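Local coordinates for aminoglycoside acetyltransferase meta-AAC0020 (Uncultured bacterium, PDB 5F49), which probably transfers an acetyl group from acetyl-coenzyme A to an amino group of aminoglycoside antibiotics, as a member of the GNAT acetyltransferase family, at residues F24-R29 and E65-G70. Sequence-based numbering, arbitrary orientation.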
loop_
_atom_site.group_PDB
_atom_site.type_symbol
_atom_site.label_atom_id
_atom_site.label_comp_id
_atom_site.label_asym_id
_atom_site.label_seq_id
_atom_site.Cartn_x
_atom_site.Cartn_y
_atom_site.Cartn_z
ATOM N N PHE A 24 13.517 8.856 -13.597
ATOM C CA PHE A 24 12.560 7.826 -13.204
ATOM C C PHE A 24 12.757 6.576 -14.054
ATOM O O PHE A 24 12.785 5.462 -13.539
ATOM C CB PHE A 24 11.121 8.346 -13.339
ATOM C CG PHE A 24 10.074 7.417 -12.776
ATOM C CD1 PHE A 24 10.395 6.504 -11.778
ATOM C CD2 PHE A 24 8.772 7.453 -13.250
ATOM C CE1 PHE A 24 9.447 5.646 -11.269
ATOM C CE2 PHE A 24 7.809 6.606 -12.740
ATOM C CZ PHE A 24 8.146 5.695 -11.745
ATOM N N ILE A 25 12.885 6.767 -15.361
ATOM C CA ILE A 25 13.116 5.657 -16.278
ATOM C C ILE A 25 14.424 4.951 -15.918
ATOM O O ILE A 25 14.510 3.720 -15.913
ATOM C CB ILE A 25 13.154 6.146 -17.740
ATOM C CG1 ILE A 25 11.767 6.664 -18.153
ATOM C CG2 ILE A 25 13.641 5.040 -18.679
ATOM C CD1 ILE A 25 11.683 7.133 -19.606
ATOM N N GLN A 26 15.430 5.749 -15.588
ATOM C CA GLN A 26 16.737 5.240 -15.197
ATOM C C GLN A 26 16.666 4.374 -13.928
ATOM O O GLN A 26 17.320 3.337 -13.842
ATOM C CB GLN A 26 17.694 6.417 -14.996
ATOM C CG GLN A 26 19.160 6.083 -15.068
ATOM C CD GLN A 26 20.031 7.327 -15.014
ATOM O OE1 GLN A 26 21.165 7.289 -14.528
ATOM N NE2 GLN A 26 19.500 8.444 -15.507
ATOM N N LEU A 27 15.861 4.794 -12.954
ATOM C CA LEU A 27 15.668 4.011 -11.737
ATOM C C LEU A 27 14.931 2.698 -12.010
ATOM O O LEU A 27 15.253 1.653 -11.427
ATOM C CB LEU A 27 14.905 4.815 -10.684
ATOM C CG LEU A 27 14.538 4.000 -9.436
ATOM C CD1 LEU A 27 15.791 3.517 -8.727
ATOM C CD2 LEU A 27 13.666 4.784 -8.486
ATOM N N ILE A 28 13.942 2.758 -12.895
ATOM C CA ILE A 28 13.182 1.575 -13.281
ATOM C C ILE A 28 14.083 0.552 -13.979
ATOM O O ILE A 28 13.934 -0.649 -13.786
ATOM C CB ILE A 28 11.988 1.955 -14.197
ATOM C CG1 ILE A 28 11.013 2.866 -13.442
ATOM C CG2 ILE A 28 11.254 0.714 -14.692
ATOM C CD1 ILE A 28 9.992 3.547 -14.340
ATOM N N ARG A 29 15.037 1.027 -14.771
ATOM C CA ARG A 29 15.993 0.129 -15.405
ATOM C C ARG A 29 16.969 -0.437 -14.368
ATOM O O ARG A 29 17.456 -1.561 -14.506
ATOM C CB ARG A 29 16.752 0.845 -16.518
ATOM C CG ARG A 29 15.892 1.221 -17.724
ATOM C CD ARG A 29 15.282 -0.011 -18.379
ATOM N NE ARG A 29 14.677 0.296 -19.670
ATOM C CZ ARG A 29 13.959 -0.567 -20.383
ATOM N NH1 ARG A 29 13.750 -1.793 -19.922
ATOM N NH2 ARG A 29 13.449 -0.204 -21.554
ATOM N N GLU A 65 27.526 11.910 -9.976
ATOM C CA GLU A 65 27.380 12.746 -11.182
ATOM C C GLU A 65 25.953 12.633 -11.733
ATOM O O GLU A 65 24.998 12.928 -11.017
ATOM C CB GLU A 65 28.431 12.414 -12.270
ATOM C CG GLU A 65 28.656 10.953 -12.617
ATOM C CD GLU A 65 29.106 10.726 -14.050
ATOM O OE1 GLU A 65 30.113 11.335 -14.474
ATOM O OE2 GLU A 65 28.443 9.932 -14.754
ATOM N N ASN A 66 25.801 12.220 -12.987
ATOM C CA ASN A 66 24.471 12.033 -13.564
ATOM C C ASN A 66 23.903 10.652 -13.319
ATOM O O ASN A 66 22.756 10.377 -13.670
ATOM C CB ASN A 66 24.494 12.282 -15.065
ATOM C CG ASN A 66 24.254 13.711 -15.415
ATOM O OD1 ASN A 66 24.338 14.070 -16.570
ATOM N ND2 ASN A 66 23.975 14.548 -14.422
ATOM N N LYS A 67 24.713 9.782 -12.730
ATOM C CA LYS A 67 24.376 8.370 -12.641
ATOM C C LYS A 67 23.528 8.041 -11.419
ATOM O O LYS A 67 23.962 8.228 -10.281
ATOM C CB LYS A 67 25.654 7.527 -12.626
ATOM C CG LYS A 67 25.425 6.041 -12.851
ATOM C CD LYS A 67 24.704 5.796 -14.168
ATOM C CE LYS A 67 24.645 4.314 -14.491
ATOM N NZ LYS A 67 23.833 4.031 -15.710
ATOM N N ILE A 68 22.314 7.557 -11.667
ATOM C CA ILE A 68 21.479 6.988 -10.618
ATOM C C ILE A 68 22.085 5.666 -10.160
ATOM O O ILE A 68 22.201 4.729 -10.950
ATOM C CB ILE A 68 20.033 6.731 -11.100
ATOM C CG1 ILE A 68 19.436 7.980 -11.760
ATOM C CG2 ILE A 68 19.162 6.263 -9.951
ATOM C CD1 ILE A 68 19.023 9.051 -10.796
ATOM N N VAL A 69 22.472 5.581 -8.894
ATOM C CA VAL A 69 23.083 4.356 -8.388
ATOM C C VAL A 69 22.150 3.625 -7.429
ATOM O O VAL A 69 22.470 2.548 -6.932
ATOM C CB VAL A 69 24.423 4.643 -7.683
ATOM C CG1 VAL A 69 25.487 5.008 -8.704
ATOM C CG2 VAL A 69 24.260 5.750 -6.656
ATOM N N GLY A 70 20.991 4.217 -7.172
ATOM C CA GLY A 70 20.003 3.601 -6.308
ATOM C C GLY A 70 18.741 4.435 -6.239
ATOM O O GLY A 70 18.673 5.518 -6.813
HETATM O O HOH W 1 21.525 4.297 -13.870
#
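Gln26 OE1 accepts two hydrogen bonds, one from the backbone of Ile68 and one from a water. The first is nearly straight, with an N-H...O angle of 170° and Ile68 N lying 3.1 Å from Gln26 OE1. Its donor nevertheless stands 45° out of the amide's carbonyl plane. The water also donates to Ile68 O and accepts from Lys67 NZ, 3.0 Å from the water oxygen, so it ties the amide oxygen to the strand a second time. Lys67 starts away from the helix, and a bend at chi2 brings its amine back to this water. Gln26 reaches the strand with CG anti to its backbone N (chi1 -159°) and an extended chain, running obliquely across Ile68. Along this crossing Gln26 CD lies 3.4 Å from Ile68 CG1. In the GNAT fold adopted here, helix 21-34 lies against the mixed sheet, the axes of segment 24-29 and strand 67-70 approaching to 8.7 Å. Replacing Gln26 by an alanine would probably leave Ile68 N without its side-chain acceptor and the water without one of its anchors. Deeper in, Leu27 CD1 rests 4.0 Å from Gly70 C, and the same leucine touches Val59 of the adjacent strand 57-64. Ile68 packs on Val61 and Leu63 of that strand, while Gly70 lies on the side of the contact towards the bound coenzyme A.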